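Local coordinates for protein iron aquisition yersiniabactin synthesis enzyme, YbtT (Escherichia coli, PDB 6BA9) that probably hydrolyses thioesters as a low-specificity type II thioesterase that maintains production of the metallophore yersiniabactin, at residues Glu104-Gly117 with Cys183-Gly195. The protein carries 1 engineered substitution. Sequence-based numbering, arbitrary orientation.
Sequences EQRGLAPQGLIISG and CPPLRTPALLLCG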
# COMPACT_ATOMS: atom_id res chain seq x y z
N GLU A 104 7.14 -13.48 7.24
CA GLU A 104 8.54 -13.77 7.57
C GLU A 104 8.64 -14.56 8.87
O GLU A 104 9.37 -15.56 8.94
CB GLU A 104 9.32 -12.45 7.66
CG GLU A 104 10.81 -12.59 7.83
CD GLU A 104 11.49 -11.23 7.76
OE1 GLU A 104 11.17 -10.44 6.84
OE2 GLU A 104 12.30 -10.97 8.66
N GLN A 105 7.88 -14.15 9.90
CA GLN A 105 7.88 -14.84 11.18
C GLN A 105 7.40 -16.27 11.04
O GLN A 105 7.86 -17.17 11.78
CB GLN A 105 6.95 -14.13 12.16
CG GLN A 105 7.39 -12.78 12.66
CD GLN A 105 6.26 -12.07 13.39
OE1 GLN A 105 5.14 -12.59 13.49
NE2 GLN A 105 6.54 -10.88 13.91
N ARG A 106 6.44 -16.51 10.16
CA ARG A 106 5.92 -17.85 9.96
C ARG A 106 6.84 -18.74 9.13
O ARG A 106 6.48 -19.90 8.88
CB ARG A 106 4.55 -17.75 9.26
CG ARG A 106 3.46 -17.16 10.14
CD ARG A 106 2.19 -16.82 9.34
NE ARG A 106 1.29 -15.99 10.14
CZ ARG A 106 0.10 -15.55 9.74
NH1 ARG A 106 -0.37 -15.86 8.53
NH2 ARG A 106 -0.62 -14.80 10.55
N GLY A 107 7.98 -18.23 8.66
CA GLY A 107 8.89 -19.01 7.85
C GLY A 107 8.54 -19.07 6.38
O GLY A 107 8.98 -19.99 5.68
N LEU A 108 7.78 -18.10 5.88
CA LEU A 108 7.26 -18.22 4.52
C LEU A 108 8.07 -17.44 3.50
O LEU A 108 7.87 -17.64 2.29
CB LEU A 108 5.77 -17.88 4.50
CG LEU A 108 5.02 -18.97 5.28
CD1 LEU A 108 3.58 -18.59 5.45
CD2 LEU A 108 5.13 -20.33 4.59
N ALA A 109 9.00 -16.61 3.95
CA ALA A 109 10.07 -16.09 3.10
C ALA A 109 9.51 -15.35 1.90
O ALA A 109 9.74 -15.77 0.76
CB ALA A 109 10.96 -17.25 2.63
N PRO A 110 8.77 -14.26 2.09
CA PRO A 110 8.48 -13.38 0.94
C PRO A 110 9.79 -12.97 0.26
O PRO A 110 10.82 -12.82 0.92
CB PRO A 110 7.78 -12.17 1.57
CG PRO A 110 7.45 -12.57 2.97
CD PRO A 110 8.39 -13.67 3.37
N GLN A 111 9.76 -12.81 -1.05
CA GLN A 111 10.98 -12.48 -1.79
C GLN A 111 11.28 -10.99 -1.84
O GLN A 111 12.42 -10.61 -2.13
CB GLN A 111 10.91 -13.06 -3.20
CG GLN A 111 10.76 -14.58 -3.18
CD GLN A 111 11.89 -15.26 -2.44
OE1 GLN A 111 13.04 -15.20 -2.88
NE2 GLN A 111 11.58 -15.89 -1.31
N GLY A 112 10.32 -10.14 -1.55
CA GLY A 112 10.58 -8.73 -1.61
C GLY A 112 9.44 -7.94 -1.01
O GLY A 112 8.29 -8.41 -1.04
N LEU A 113 9.76 -6.77 -0.48
CA LEU A 113 8.83 -5.81 0.10
C LEU A 113 9.10 -4.44 -0.52
O LEU A 113 10.25 -3.97 -0.50
CB LEU A 113 9.01 -5.72 1.61
CG LEU A 113 8.18 -4.66 2.32
CD1 LEU A 113 6.66 -4.91 2.14
CD2 LEU A 113 8.60 -4.58 3.79
N ILE A 114 8.06 -3.81 -1.06
CA ILE A 114 8.15 -2.49 -1.68
C ILE A 114 7.30 -1.52 -0.86
O ILE A 114 6.06 -1.65 -0.80
CB ILE A 114 7.76 -2.50 -3.17
CG1 ILE A 114 8.63 -3.49 -3.97
CG2 ILE A 114 7.88 -1.09 -3.76
CD1 ILE A 114 7.98 -4.81 -4.24
N ILE A 115 7.97 -0.56 -0.20
CA ILE A 115 7.35 0.46 0.62
C ILE A 115 7.40 1.76 -0.19
O ILE A 115 8.49 2.24 -0.51
CB ILE A 115 8.15 0.61 1.93
CG1 ILE A 115 8.08 -0.66 2.75
CG2 ILE A 115 7.73 1.85 2.73
CD1 ILE A 115 6.74 -1.00 3.26
N SER A 116 6.24 2.30 -0.54
CA SER A 116 6.15 3.48 -1.39
C SER A 116 5.38 4.60 -0.71
O SER A 116 4.28 4.39 -0.17
CB SER A 116 5.46 3.04 -2.67
OG SER A 116 5.25 4.09 -3.60
N GLY A 117 5.93 5.82 -0.76
CA GLY A 117 5.18 7.00 -0.40
C GLY A 117 4.52 6.97 0.97
O GLY A 117 3.35 7.34 1.09
N CYS A 183 10.17 -4.11 17.83
CA CYS A 183 10.28 -5.47 17.33
C CYS A 183 11.54 -5.61 16.50
O CYS A 183 12.17 -4.61 16.15
CB CYS A 183 9.08 -5.86 16.49
SG CYS A 183 8.98 -4.84 15.00
N PRO A 184 11.90 -6.84 16.14
CA PRO A 184 13.08 -7.04 15.31
C PRO A 184 12.90 -6.43 13.94
O PRO A 184 11.77 -6.35 13.42
CB PRO A 184 13.19 -8.57 15.22
CG PRO A 184 12.47 -9.06 16.43
CD PRO A 184 11.34 -8.12 16.62
N PRO A 185 13.98 -6.00 13.29
CA PRO A 185 13.87 -5.53 11.92
C PRO A 185 13.51 -6.67 11.00
O PRO A 185 13.76 -7.85 11.28
CB PRO A 185 15.28 -5.01 11.62
CG PRO A 185 16.16 -5.83 12.50
CD PRO A 185 15.38 -6.07 13.75
N LEU A 186 12.89 -6.32 9.89
CA LEU A 186 12.54 -7.32 8.89
C LEU A 186 13.73 -7.62 8.02
O LEU A 186 14.51 -6.72 7.68
CB LEU A 186 11.40 -6.79 8.02
CG LEU A 186 10.04 -6.65 8.69
CD1 LEU A 186 8.96 -6.49 7.62
CD2 LEU A 186 9.72 -7.85 9.57
N ARG A 187 13.90 -8.90 7.68
CA ARG A 187 15.00 -9.34 6.85
C ARG A 187 14.63 -9.52 5.39
O ARG A 187 15.53 -9.67 4.55
CB ARG A 187 15.60 -10.63 7.41
CG ARG A 187 16.42 -10.38 8.66
CD ARG A 187 15.62 -10.59 9.92
NE ARG A 187 16.35 -10.16 11.12
CZ ARG A 187 16.06 -10.56 12.36
NH1 ARG A 187 15.07 -11.43 12.56
NH2 ARG A 187 16.77 -10.11 13.39
N THR A 188 13.35 -9.49 5.05
CA THR A 188 12.97 -9.57 3.65
C THR A 188 13.61 -8.41 2.88
O THR A 188 13.51 -7.25 3.32
CB THR A 188 11.44 -9.47 3.55
OG1 THR A 188 10.82 -10.62 4.15
CG2 THR A 188 10.98 -9.38 2.09
N PRO A 189 14.21 -8.65 1.72
CA PRO A 189 14.79 -7.55 0.95
C PRO A 189 13.72 -6.54 0.57
O PRO A 189 12.62 -6.90 0.14
CB PRO A 189 15.35 -8.24 -0.29
CG PRO A 189 15.65 -9.62 0.18
CD PRO A 189 14.51 -9.96 1.11
N ALA A 190 14.06 -5.26 0.74
CA ALA A 190 13.10 -4.17 0.69
C ALA A 190 13.58 -3.06 -0.22
O ALA A 190 14.78 -2.74 -0.29
CB ALA A 190 12.84 -3.61 2.07
N LEU A 191 12.62 -2.44 -0.90
CA LEU A 191 12.83 -1.28 -1.74
C LEU A 191 11.95 -0.15 -1.24
O LEU A 191 10.75 -0.36 -1.00
CB LEU A 191 12.45 -1.60 -3.18
CG LEU A 191 12.42 -0.46 -4.18
CD1 LEU A 191 13.83 0.17 -4.35
CD2 LEU A 191 11.88 -0.95 -5.52
N LEU A 192 12.53 1.03 -1.07
CA LEU A 192 11.82 2.23 -0.67
C LEU A 192 11.67 3.13 -1.88
O LEU A 192 12.66 3.41 -2.58
CB LEU A 192 12.62 2.97 0.40
CG LEU A 192 12.98 2.21 1.68
CD1 LEU A 192 13.76 3.10 2.64
CD2 LEU A 192 11.76 1.66 2.37
N LEU A 193 10.44 3.57 -2.14
CA LEU A 193 10.13 4.49 -3.22
C LEU A 193 9.51 5.75 -2.64
O LEU A 193 8.72 5.70 -1.68
CB LEU A 193 9.15 3.84 -4.21
CG LEU A 193 9.61 2.59 -4.94
CD1 LEU A 193 8.50 2.10 -5.84
CD2 LEU A 193 10.86 2.88 -5.75
N CYS A 194 9.85 6.88 -3.24
CA CYS A 194 9.20 8.15 -2.92
C CYS A 194 9.04 8.95 -4.21
O CYS A 194 9.64 8.63 -5.25
CB CYS A 194 9.94 8.92 -1.83
SG CYS A 194 11.54 9.61 -2.37
N GLY A 195 8.22 9.99 -4.12
CA GLY A 195 7.92 10.84 -5.26
C GLY A 195 8.63 12.18 -5.19
O GLY A 195 8.67 12.82 -4.14
O HOH W 1 11.97 -10.05 11.56
O HOH W 2 11.78 -13.01 3.50
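Carboxylate oxygen OE1 of E104 takes two hydrogen bonds from T188, one from hydroxyl OG1 at 2.7 Å and one from the backbone N at 3.0 Å. Both donors come from the same face of the carboxylate, the hydroxyl on the anti side but tilted out of the plane, the amide from well above it. The other oxygen, OE2, accepts a nearly straight bond from R187 N (2.8 Å, 171°) on its syn side. CG of E104 stands anti to the backbone N (chi1 -173°) and the chain runs on extended, which carries the carboxylate from the last turn of helix 91-105 to the 186-188 backbone. Its rotation is thus fixed from both oxygens. One water joins OE2 to P185 O, and a second joins T188 OG1 to P110 O; methyl CG2 of T188 packs 3.6 Å from that carbonyl oxygen.

Beyond T188 the two segments pair as parallel strands. L113 N bonds to P189 O, L191 N to L113 O, I115 N to L191 O, L193 N to I115 O and G117 N to L193 O, a ladder reinforced by CA-H...O contacts. On the face bearing I115 and L192, the two side chains lie alongside each other, CB of I115 3.8 Å from CD2 of L192. On the other face, covered by helix 233-243, CG2 of I114 meets CD1 of L193 at 3.9 Å, while S116 OG bonds to H89 and Y228. Strand 112-116 lies between 84-89 and 190-195, and 190-195 is followed by 216-222, in the central, mostly parallel sheet of the alpha/beta-hydrolase fold.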